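Local coordinates for pectate lyase II (Xanthomonas campestris pv. campestris, PDB 2QY1), which probably cleaves pectate, the polygalacturonate of plant cell walls, by the beta-elimination of a family 1 polysaccharide lyase, at residues D48-K60 and F137-F151. The protein carries 2 engineered substitutions. Sequence-based numbering, arbitrary orientation.
Sequences DFGTIKDVCAQWK and FASLTKCSGAGDASF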
loop_
_atom_site.group_PDB
_atom_site.type_symbol
_atom_site.label_atom_id
_atom_site.label_comp_id
_atom_site.label_asym_id
_atom_site.label_seq_id
_atom_site.Cartn_x
_atom_site.Cartn_y
_atom_site.Cartn_z
ATOM N N ASP A 48 20.093 -11.098 0.246
ATOM C CA ASP A 48 19.818 -12.447 -0.235
ATOM C C ASP A 48 18.755 -13.066 0.663
ATOM O O ASP A 48 19.025 -13.387 1.822
ATOM C CB ASP A 48 21.100 -13.289 -0.225
ATOM C CG ASP A 48 20.886 -14.711 -0.740
ATOM O OD1 ASP A 48 19.780 -15.032 -1.226
ATOM O OD2 ASP A 48 21.842 -15.511 -0.661
ATOM N N PHE A 49 17.548 -13.225 0.122
ATOM C CA PHE A 49 16.421 -13.761 0.887
ATOM C C PHE A 49 16.588 -15.243 1.231
ATOM O O PHE A 49 15.956 -15.744 2.165
ATOM C CB PHE A 49 15.098 -13.509 0.156
ATOM C CG PHE A 49 14.733 -12.055 0.060
ATOM C CD1 PHE A 49 14.280 -11.359 1.181
ATOM C CD2 PHE A 49 14.848 -11.375 -1.150
ATOM C CE1 PHE A 49 13.950 -10.007 1.096
ATOM C CE2 PHE A 49 14.515 -10.025 -1.245
ATOM C CZ PHE A 49 14.064 -9.339 -0.119
ATOM N N GLY A 50 17.454 -15.927 0.485
ATOM C CA GLY A 50 17.809 -17.319 0.766
ATOM C C GLY A 50 18.485 -17.524 2.111
ATOM O O GLY A 50 18.541 -18.649 2.617
ATOM N N THR A 51 19.000 -16.440 2.693
ATOM C CA THR A 51 19.626 -16.485 4.018
ATOM C C THR A 51 18.603 -16.687 5.141
ATOM O O THR A 51 18.972 -17.010 6.272
ATOM C CB THR A 51 20.463 -15.218 4.313
ATOM O OG1 THR A 51 19.617 -14.062 4.295
ATOM C CG2 THR A 51 21.576 -15.054 3.282
ATOM N N ILE A 52 17.324 -16.482 4.826
ATOM C CA ILE A 52 16.235 -16.752 5.767
ATOM C C ILE A 52 15.740 -18.188 5.564
ATOM O O ILE A 52 14.953 -18.474 4.655
ATOM C CB ILE A 52 15.080 -15.719 5.637
ATOM C CG1 ILE A 52 15.610 -14.293 5.851
ATOM C CG2 ILE A 52 13.956 -16.028 6.630
ATOM C CD1 ILE A 52 14.679 -13.188 5.352
ATOM N N LYS A 53 16.226 -19.086 6.417
ATOM C CA LYS A 53 15.958 -20.520 6.290
ATOM C C LYS A 53 14.660 -20.937 6.980
ATOM O O LYS A 53 14.147 -22.039 6.750
ATOM C CB LYS A 53 17.133 -21.335 6.839
ATOM C CG LYS A 53 18.335 -21.436 5.899
ATOM C CD LYS A 53 19.274 -20.243 6.037
ATOM C CE LYS A 53 20.594 -20.481 5.319
ATOM N NZ LYS A 53 20.460 -20.516 3.831
ATOM N N ASP A 54 14.140 -20.049 7.823
ATOM C CA ASP A 54 12.896 -20.287 8.541
ATOM C C ASP A 54 12.076 -19.005 8.553
ATOM O O ASP A 54 12.451 -18.026 9.194
ATOM C CB ASP A 54 13.190 -20.764 9.968
ATOM C CG ASP A 54 11.933 -21.160 10.738
ATOM O OD1 ASP A 54 10.847 -21.307 10.126
ATOM O OD2 ASP A 54 12.040 -21.335 11.971
ATOM N N VAL A 55 10.965 -19.025 7.821
ATOM C CA VAL A 55 10.032 -17.898 7.743
ATOM C C VAL A 55 9.538 -17.492 9.141
ATOM O O VAL A 55 9.275 -16.315 9.405
ATOM C CB VAL A 55 8.844 -18.243 6.795
ATOM C CG1 VAL A 55 7.625 -17.387 7.078
ATOM C CG2 VAL A 55 9.270 -18.095 5.334
ATOM N N CYS A 56 9.457 -18.474 10.034
ATOM C CA CYS A 56 8.929 -18.268 11.379
ATOM C C CYS A 56 9.937 -17.745 12.406
ATOM O O CYS A 56 9.598 -17.546 13.578
ATOM C CB CYS A 56 8.221 -19.536 11.860
ATOM S SG CYS A 56 6.668 -19.772 10.973
ATOM N N ALA A 57 11.165 -17.501 11.955
ATOM C CA ALA A 57 12.183 -16.864 12.789
ATOM C C ALA A 57 11.966 -15.354 12.880
ATOM O O ALA A 57 12.413 -14.713 13.833
ATOM C CB ALA A 57 13.578 -17.158 12.250
ATOM N N GLN A 58 11.263 -14.802 11.896
ATOM C CA GLN A 58 11.199 -13.352 11.705
ATOM C C GLN A 58 10.407 -12.597 12.776
ATOM O O GLN A 58 10.880 -11.578 13.287
ATOM C CB GLN A 58 10.681 -13.009 10.301
ATOM C CG GLN A 58 11.484 -13.633 9.152
ATOM C CD GLN A 58 12.975 -13.363 9.268
ATOM O OE1 GLN A 58 13.694 -14.065 9.987
ATOM N NE2 GLN A 58 13.447 -12.346 8.557
ATOM N N TRP A 59 9.228 -13.110 13.131
ATOM C CA TRP A 59 8.327 -12.408 14.055
ATOM C C TRP A 59 8.937 -12.215 15.441
ATOM O O TRP A 59 8.603 -11.263 16.152
ATOM C CB TRP A 59 6.963 -13.113 14.139
ATOM C CG TRP A 59 6.953 -14.423 14.887
ATOM C CD1 TRP A 59 7.148 -15.669 14.365
ATOM C CD2 TRP A 59 6.716 -14.609 16.289
ATOM N NE1 TRP A 59 7.058 -16.621 15.355
ATOM C CE2 TRP A 59 6.792 -15.997 16.546
ATOM C CE3 TRP A 59 6.455 -13.737 17.356
ATOM C CZ2 TRP A 59 6.614 -16.534 17.824
ATOM C CZ3 TRP A 59 6.275 -14.273 18.631
ATOM C CH2 TRP A 59 6.358 -15.658 18.852
ATOM N N LYS A 60 9.848 -13.122 15.789
ATOM C CA LYS A 60 10.528 -13.155 17.079
ATOM C C LYS A 60 11.613 -12.085 17.199
ATOM O O LYS A 60 12.011 -11.717 18.309
ATOM C CB LYS A 60 11.177 -14.528 17.275
ATOM C CG LYS A 60 10.269 -15.714 16.962
ATOM C CD LYS A 60 11.025 -17.034 17.079
ATOM C CE LYS A 60 10.074 -18.216 17.141
ATOM N NZ LYS A 60 9.398 -18.286 18.466
ATOM N N PHE A 137 6.735 -8.579 -0.308
ATOM C CA PHE A 137 6.347 -9.976 -0.080
ATOM C C PHE A 137 6.747 -10.512 1.294
ATOM O O PHE A 137 7.679 -10.017 1.923
ATOM C CB PHE A 137 6.892 -10.885 -1.190
ATOM C CG PHE A 137 8.383 -11.089 -1.145
ATOM C CD1 PHE A 137 9.242 -10.194 -1.780
ATOM C CD2 PHE A 137 8.929 -12.184 -0.473
ATOM C CE1 PHE A 137 10.620 -10.383 -1.742
ATOM C CE2 PHE A 137 10.306 -12.378 -0.425
ATOM C CZ PHE A 137 11.152 -11.475 -1.062
ATOM N N ALA A 138 6.029 -11.531 1.751
ATOM C CA ALA A 138 6.358 -12.205 2.999
ATOM C C ALA A 138 5.985 -13.676 2.880
ATOM O O ALA A 138 6.449 -14.365 1.971
ATOM C CB ALA A 138 5.638 -11.547 4.173
ATOM N N SER A 139 5.132 -14.138 3.791
ATOM C CA SER A 139 4.614 -15.499 3.776
ATOM C C SER A 139 3.214 -15.530 4.374
ATOM O O SER A 139 2.882 -14.724 5.249
ATOM C CB SER A 139 5.539 -16.434 4.558
ATOM O OG SER A 139 4.955 -17.714 4.741
ATOM N N LEU A 140 2.405 -16.470 3.890
ATOM C CA LEU A 140 1.048 -16.685 4.380
ATOM C C LEU A 140 1.030 -17.622 5.589
ATOM O O LEU A 140 -0.019 -17.836 6.209
ATOM C CB LEU A 140 0.174 -17.252 3.250
ATOM C CG LEU A 140 -0.771 -16.350 2.439
ATOM C CD1 LEU A 140 -0.474 -14.866 2.557
ATOM C CD2 LEU A 140 -0.840 -16.780 0.973
ATOM N N THR A 141 2.194 -18.183 5.914
ATOM C CA THR A 141 2.327 -19.101 7.042
ATOM C C THR A 141 1.969 -18.406 8.358
ATOM O O THR A 141 2.377 -17.265 8.606
ATOM C CB THR A 141 3.751 -19.717 7.104
ATOM O OG1 THR A 141 3.958 -20.554 5.960
ATOM C CG2 THR A 141 3.942 -20.554 8.361
ATOM N N LYS A 142 1.183 -19.096 9.180
ATOM C CA LYS A 142 0.830 -18.603 10.503
ATOM C C LYS A 142 1.677 -19.318 11.548
ATOM O O LYS A 142 1.404 -20.456 11.932
ATOM C CB LYS A 142 -0.674 -18.750 10.758
ATOM C CG LYS A 142 -1.489 -17.709 10.007
ATOM C CD LYS A 142 -2.865 -18.213 9.611
ATOM C CE LYS A 142 -3.545 -17.237 8.641
ATOM N NZ LYS A 142 -2.757 -16.993 7.384
ATOM N N CYS A 143 2.726 -18.623 11.982
ATOM C CA CYS A 143 3.766 -19.196 12.830
ATOM C C CYS A 143 3.296 -19.527 14.233
ATOM O O CYS A 143 2.498 -18.789 14.820
ATOM C CB CYS A 143 4.962 -18.247 12.888
ATOM S SG CYS A 143 5.714 -17.999 11.274
ATOM N N SER A 144 3.803 -20.643 14.759
ATOM C CA SER A 144 3.503 -21.080 16.114
ATOM C C SER A 144 3.825 -19.980 17.122
ATOM O O SER A 144 4.931 -19.435 17.124
ATOM C CB SER A 144 4.295 -22.345 16.452
ATOM O OG SER A 144 4.033 -22.780 17.776
ATOM N N GLY A 145 2.839 -19.650 17.955
ATOM C CA GLY A 145 3.003 -18.665 19.024
ATOM C C GLY A 145 2.946 -17.201 18.618
ATOM O O GLY A 145 2.966 -16.323 19.482
ATOM N N ALA A 146 2.865 -16.930 17.315
ATOM C CA ALA A 146 2.939 -15.558 16.795
ATOM C C ALA A 146 1.627 -14.781 16.921
ATOM O O ALA A 146 1.581 -13.581 16.635
ATOM C CB ALA A 146 3.412 -15.557 15.341
ATOM N N GLY A 147 0.571 -15.464 17.358
ATOM C CA GLY A 147 -0.769 -14.894 17.351
ATOM C C GLY A 147 -1.210 -14.684 15.917
ATOM O O GLY A 147 -1.037 -15.564 15.068
ATOM N N ASP A 148 -1.755 -13.505 15.639
ATOM C CA ASP A 148 -2.224 -13.165 14.299
ATOM C C ASP A 148 -1.126 -12.475 13.480
ATOM O O ASP A 148 -1.346 -12.082 12.332
ATOM C CB ASP A 148 -3.463 -12.260 14.395
ATOM C CG ASP A 148 -4.523 -12.801 15.356
ATOM O OD1 ASP A 148 -4.619 -14.040 15.527
ATOM O OD2 ASP A 148 -5.270 -11.985 15.941
ATOM N N ALA A 149 0.065 -12.363 14.068
ATOM C CA ALA A 149 1.080 -11.439 13.576
ATOM C C ALA A 149 2.443 -12.072 13.281
ATOM O O ALA A 149 3.439 -11.733 13.925
ATOM C CB ALA A 149 1.237 -10.285 14.568
ATOM N N SER A 150 2.491 -12.978 12.304
ATOM C CA SER A 150 3.769 -13.520 11.836
ATOM C C SER A 150 4.515 -12.453 11.038
ATOM O O SER A 150 5.749 -12.418 11.022
ATOM C CB SER A 150 3.562 -14.782 10.992
ATOM O OG SER A 150 2.971 -15.813 11.765
ATOM N N PHE A 151 3.741 -11.600 10.368
ATOM C CA PHE A 151 4.234 -10.403 9.691
ATOM C C PHE A 151 3.209 -9.282 9.888
ATOM O O PHE A 151 2.181 -9.501 10.529
ATOM C CB PHE A 151 4.493 -10.692 8.206
ATOM C CG PHE A 151 5.558 -11.733 7.979
ATOM C CD1 PHE A 151 6.902 -11.368 7.909
ATOM C CD2 PHE A 151 5.219 -13.081 7.877
ATOM C CE1 PHE A 151 7.893 -12.333 7.718
ATOM C CE2 PHE A 151 6.201 -14.053 7.693
ATOM C CZ PHE A 151 7.541 -13.677 7.612
HETATM O O HOH W 1 7.754 -14.638 11.203
HETATM O O HOH W 2 7.166 -19.614 15.476
#
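Cys56 and Cys143, with CA atoms 5.4 Å apart, bring together two loops, 48-60 with a 3-10 turn at 49-51 and 137-151 following strand 129-137; Trp59 CA and Ser150 CA approach to 5.2 Å, and 137-151 folds through successive type II and type II' turns, Cys143 to Ala146 and Ala146 to Ala149. The SG atoms of Cys56 and Cys143 form a disulfide with chi3 of -83°, and the CG2 methyl of Thr141 lies against the sulfur of Cys56. Beside it the Trp59 indole rests on the double turn: the CB methyl of Ala146 stands 3.5 Å from the centroid of the Trp59 five-membered ring, almost on its normal, a CH-pi contact, while CG of Lys60 covers the opposite face. CG of Trp59 sits between backbone N and carbonyl carbon (chi1 72°), which turns one face of the indole onto Ala146.

Polar links run through water. One molecule donates to Val55 O and Ser150 O and accepts from Trp59 N; another accepts from Trp59 NE1 at 3.0 Å and donates to Ser144 O. Cys143 N donates to Ser150 OG at 2.8 Å, linking the first residue of the turns to the residue that follows them.

Toward the start of 137-151, Val55 CG1 presses on Ser139 CB at 3.4 Å, a tight fit, and meets the edge of the Phe151 ring in its plane. Farther along, Phe137 directs CZ over the centre of the Phe49 ring, a T-shaped pair with planes at 68°; Tyr172 lies nearly parallel to Phe137. The disulfide thus staples together two loops that project from the strands of the right-handed parallel beta-helix of pectate lyases.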